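Local coordinates for putative nitrate transport protein (Thermoplasma volcanium, PDB 3MST) that is of unproven function but probably takes part in the transport of nitrate or a related small solute, at residues G90-L95 with F103-L108. Residues are numbered along the deposited sequence; the frame is centred on the assembly and turned at random.
Sequences GRIYTL and FNARIL. With EDO (1,2-ethanediol), chain J.
Where Ile92 faces Ala105, strand 91-94 and helix 100-112 run nearly antiparallel, their short segments at 172° with axes 8.9 Å apart. The pair is the first half of a beta-alpha-beta crossover completed by strand 115-118, and it illustrates how such a unit packs its helix on the sheet without a hydrogen bond between these two segments. Ala105 presents its small methyl to the strand, and two residues share it: Ile92 CG2 lies 4.0 Å from Ala105 CB, and Thr94 CG2 comes to 3.8 Å of the same atom. Because Thr94 OG1 stands anti to the backbone N (chi1 -165°), the hydroxyl can hydrogen-bond to the carbonyl O of Leu135 on the neighbouring strand 133-137 while the methyl serves the apolar interface. One helical turn further, Ile92 and Leu108 cross at about a right angle, Ile92 CD1 reaching Leu108 CG at 4.0 Å. The strand's other face carries Arg91 and Tyr93, linked by a hydrogen bond of 2.9 Å from Arg91 NH1 to Tyr93 OH, the hydroxyl tilted from the guanidinium plane. Replacing Arg91 with an alanine would probably leave Tyr93 OH without this donor and the ring less firmly held. An ethanediol molecule, probably from the crystallisation liquor, sits at the guanidinium edge, where its O1 accepts a hydrogen bond from Arg91 NE at 2.9 Å.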
ATOM      1  N   GLY A  90     -16.602  17.996  -8.715  1.00 12.45           N
ATOM      2  CA  GLY A  90     -16.683  18.533  -7.369  1.00 12.44           C
ATOM      3  C   GLY A  90     -16.805  17.587  -6.191  1.00  9.50           C
ATOM      4  O   GLY A  90     -16.804  17.997  -5.030  1.00 11.12           O
ATOM      5  N   ARG A  91     -16.931  16.285  -6.493  1.00 11.12           N
ATOM      6  CA  ARG A  91     -16.943  15.279  -5.427  1.00 10.12           C
ATOM      7  C   ARG A  91     -16.062  14.103  -5.810  1.00  9.28           C
ATOM      8  O   ARG A  91     -16.062  13.713  -6.981  1.00 10.47           O
ATOM      9  CB  ARG A  91     -18.353  14.710  -5.196  1.00 10.18           C
ATOM     10  CG  ARG A  91     -19.376  15.702  -4.794  1.00 10.82           C
ATOM     11  CD  ARG A  91     -20.698  15.009  -4.463  1.00 10.74           C
ATOM     12  NE  ARG A  91     -21.768  16.009  -4.274  1.00 10.55           N
ATOM     13  CZ  ARG A  91     -23.046  15.674  -4.152  1.00 11.20           C
ATOM     14  NH1 ARG A  91     -23.406  14.413  -4.146  1.00 12.00           N
ATOM     15  NH2 ARG A  91     -23.976  16.599  -4.005  1.00 12.67           N
ATOM     16  N   ILE A  92     -15.310  13.603  -4.838  1.00  9.03           N
ATOM     17  CA  ILE A  92     -14.602  12.329  -4.962  1.00 10.15           C
ATOM     18  C   ILE A  92     -15.156  11.418  -3.871  1.00  8.83           C
ATOM     19  O   ILE A  92     -14.971  11.638  -2.684  1.00 10.03           O
ATOM     20  CB  ILE A  92     -13.062  12.441  -4.781  1.00  9.54           C
ATOM     21  CG1 ILE A  92     -12.456  13.437  -5.755  1.00 10.35           C
ATOM     22  CG2 ILE A  92     -12.438  11.026  -4.927  1.00 10.91           C
ATOM     23  CD1 ILE A  92     -10.943  13.748  -5.496  1.00 11.72           C
ATOM     24  N   TYR A  93     -15.871  10.390  -4.313  1.00 10.04           N
ATOM     25  CA  TYR A  93     -16.344   9.334  -3.413  1.00  9.82           C
ATOM     26  C   TYR A  93     -15.202   8.355  -3.156  1.00  8.35           C
ATOM     27  O   TYR A  93     -14.444   8.052  -4.096  1.00  9.68           O
ATOM     28  CB  TYR A  93     -17.553   8.622  -4.072  1.00 10.76           C
ATOM     29  CG  TYR A  93     -18.846   9.417  -3.944  1.00  9.53           C
ATOM     30  CD1 TYR A  93     -19.136  10.424  -4.845  1.00 10.99           C
ATOM     31  CD2 TYR A  93     -19.675   9.254  -2.837  1.00 10.46           C
ATOM     32  CE1 TYR A  93     -20.275  11.195  -4.702  1.00 10.00           C
ATOM     33  CE2 TYR A  93     -20.814  10.024  -2.695  1.00 11.99           C
ATOM     34  CZ  TYR A  93     -21.084  11.001  -3.639  1.00  9.80           C
ATOM     35  OH  TYR A  93     -22.205  11.796  -3.529  1.00 12.42           O
ATOM     36  N   THR A  94     -15.095   7.863  -1.934  1.00  9.04           N
ATOM     37  CA  THR A  94     -14.055   6.880  -1.624  1.00  8.73           C
ATOM     38  C   THR A  94     -14.522   5.985  -0.497  1.00  9.62           C
ATOM     39  O   THR A  94     -15.722   5.968  -0.163  1.00 11.19           O
ATOM     40  CB  THR A  94     -12.721   7.604  -1.350  1.00  9.09           C
ATOM     41  OG1 THR A  94     -11.635   6.670  -1.403  1.00  9.82           O
ATOM     42  CG2 THR A  94     -12.734   8.356  -0.041  1.00 10.23           C
ATOM     43  N   LEU A  95     -13.603   5.190   0.019  1.00  9.72           N
ATOM     44  CA  LEU A  95     -13.866   4.231   1.065  1.00  9.82           C
ATOM     45  C   LEU A  95     -13.858   4.858   2.459  1.00 12.07           C
ATOM     46  O   LEU A  95     -13.929   6.071   2.568  1.00 13.39           O
ATOM     47  CB  LEU A  95     -12.936   3.036   0.885  1.00 10.88           C
ATOM     48  CG  LEU A  95     -13.134   2.185  -0.368  1.00 10.71           C
ATOM     49  CD1 LEU A  95     -14.597   1.805  -0.542  1.00 13.22           C
ATOM     50  CD2 LEU A  95     -12.545   2.754  -1.606  1.00 13.98           C
ATOM     51  N   PHE A 103      -7.084   8.872   2.372  1.00  9.84           N
ATOM     52  CA  PHE A 103      -6.029   9.847   2.440  1.00  9.51           C
ATOM     53  C   PHE A 103      -5.638  10.265   1.009  1.00  8.40           C
ATOM     54  O   PHE A 103      -5.401  11.458   0.738  1.00 10.02           O
ATOM     55  CB  PHE A 103      -4.839   9.326   3.224  1.00 11.11           C
ATOM     56  CG  PHE A 103      -5.118   9.206   4.676  1.00 11.85           C
ATOM     57  CD1 PHE A 103      -5.659  10.280   5.399  1.00 12.28           C
ATOM     58  CD2 PHE A 103      -4.808   8.045   5.366  1.00 12.15           C
ATOM     59  CE1 PHE A 103      -5.912  10.153   6.791  1.00 14.53           C
ATOM     60  CE2 PHE A 103      -5.011   7.933   6.749  1.00 12.66           C
ATOM     61  CZ  PHE A 103      -5.571   8.970   7.452  1.00 14.76           C
ATOM     62  N   ASN A 104      -5.543   9.315   0.089  1.00  9.20           N
ATOM     63  CA  ASN A 104      -5.268   9.630  -1.307  1.00  8.19           C
ATOM     64  C   ASN A 104      -6.339  10.547  -1.903  1.00  8.72           C
ATOM     65  O   ASN A 104      -6.054  11.484  -2.657  1.00  9.57           O
ATOM     66  CB  ASN A 104      -5.087   8.358  -2.175  1.00  8.37           C
ATOM     67  CG  ASN A 104      -3.766   7.720  -1.981  1.00  9.19           C
ATOM     68  OD1 ASN A 104      -2.787   8.402  -1.684  1.00 10.25           O
ATOM     69  ND2 ASN A 104      -3.693   6.402  -2.264  1.00  9.38           N
ATOM     70  N   ALA A 105      -7.603  10.239  -1.609  1.00  9.18           N
ATOM     71  CA  ALA A 105      -8.711  11.064  -2.115  1.00  9.15           C
ATOM     72  C   ALA A 105      -8.599  12.494  -1.615  1.00  8.27           C
ATOM     73  O   ALA A 105      -8.852  13.448  -2.343  1.00 10.30           O
ATOM     74  CB  ALA A 105     -10.078  10.478  -1.729  1.00  9.86           C
ATOM     75  N   ARG A 106      -8.269  12.641  -0.338  1.00  9.04           N
ATOM     76  CA  ARG A 106      -8.087  13.990   0.248  1.00 10.40           C
ATOM     77  C   ARG A 106      -6.925  14.742  -0.360  1.00 11.20           C
ATOM     78  O   ARG A 106      -7.019  15.960  -0.564  1.00 12.34           O
ATOM     79  CB  ARG A 106      -7.930  13.913   1.757  1.00 10.67           C
ATOM     80  CG  ARG A 106      -9.237  13.513   2.465  1.00 12.01           C
ATOM     81  CD  ARG A 106      -9.076  13.316   3.952  1.00 12.54           C
ATOM     82  NE  ARG A 106      -8.502  14.548   4.556  1.00 19.16           N
ATOM     83  CZ  ARG A 106      -7.821  14.651   5.712  1.00 24.60           C
ATOM     84  NH1 ARG A 106      -7.598  13.617   6.518  1.00 24.83           N
ATOM     85  NH2 ARG A 106      -7.322  15.840   6.064  1.00 24.39           N
ATOM     86  N   ILE A 107      -5.854  14.059  -0.722  1.00 10.21           N
ATOM     87  CA  ILE A 107      -4.735  14.714  -1.408  1.00 11.23           C
ATOM     88  C   ILE A 107      -5.170  15.160  -2.798  1.00 10.80           C
ATOM     89  O   ILE A 107      -4.989  16.309  -3.199  1.00 10.73           O
ATOM     90  CB  ILE A 107      -3.499  13.764  -1.503  1.00 11.69           C
ATOM     91  CG1 ILE A 107      -2.953  13.575  -0.085  1.00 14.55           C
ATOM     92  CG2 ILE A 107      -2.486  14.261  -2.587  1.00 13.01           C
ATOM     93  CD1 ILE A 107      -1.973  12.546   0.038  1.00 16.83           C
ATOM     94  N   LEU A 108      -5.860  14.274  -3.513  1.00  9.68           N
ATOM     95  CA  LEU A 108      -6.283  14.531  -4.855  1.00  9.32           C
ATOM     96  C   LEU A 108      -7.335  15.636  -4.905  1.00  9.87           C
ATOM     97  O   LEU A 108      -7.395  16.427  -5.895  1.00 11.47           O
ATOM     98  CB  LEU A 108      -6.844  13.271  -5.495  1.00  9.73           C
ATOM     99  CG  LEU A 108      -7.276  13.375  -6.957  1.00 10.22           C
ATOM    100  CD1 LEU A 108      -6.204  13.896  -7.927  1.00 13.21           C
ATOM    101  CD2 LEU A 108      -7.803  12.005  -7.449  1.00 14.45           C
TER
HETATM  102  C1  EDO J 234     -20.532  18.670  -3.365  1.00 29.52           C
HETATM  103  O1  EDO J 234     -20.915  18.748  -4.732  1.00 15.17           O
HETATM  104  C2  EDO J 234     -19.316  19.528  -3.183  1.00 27.72           C
HETATM  105  O2  EDO J 234     -19.719  20.878  -3.517  1.00 35.69           O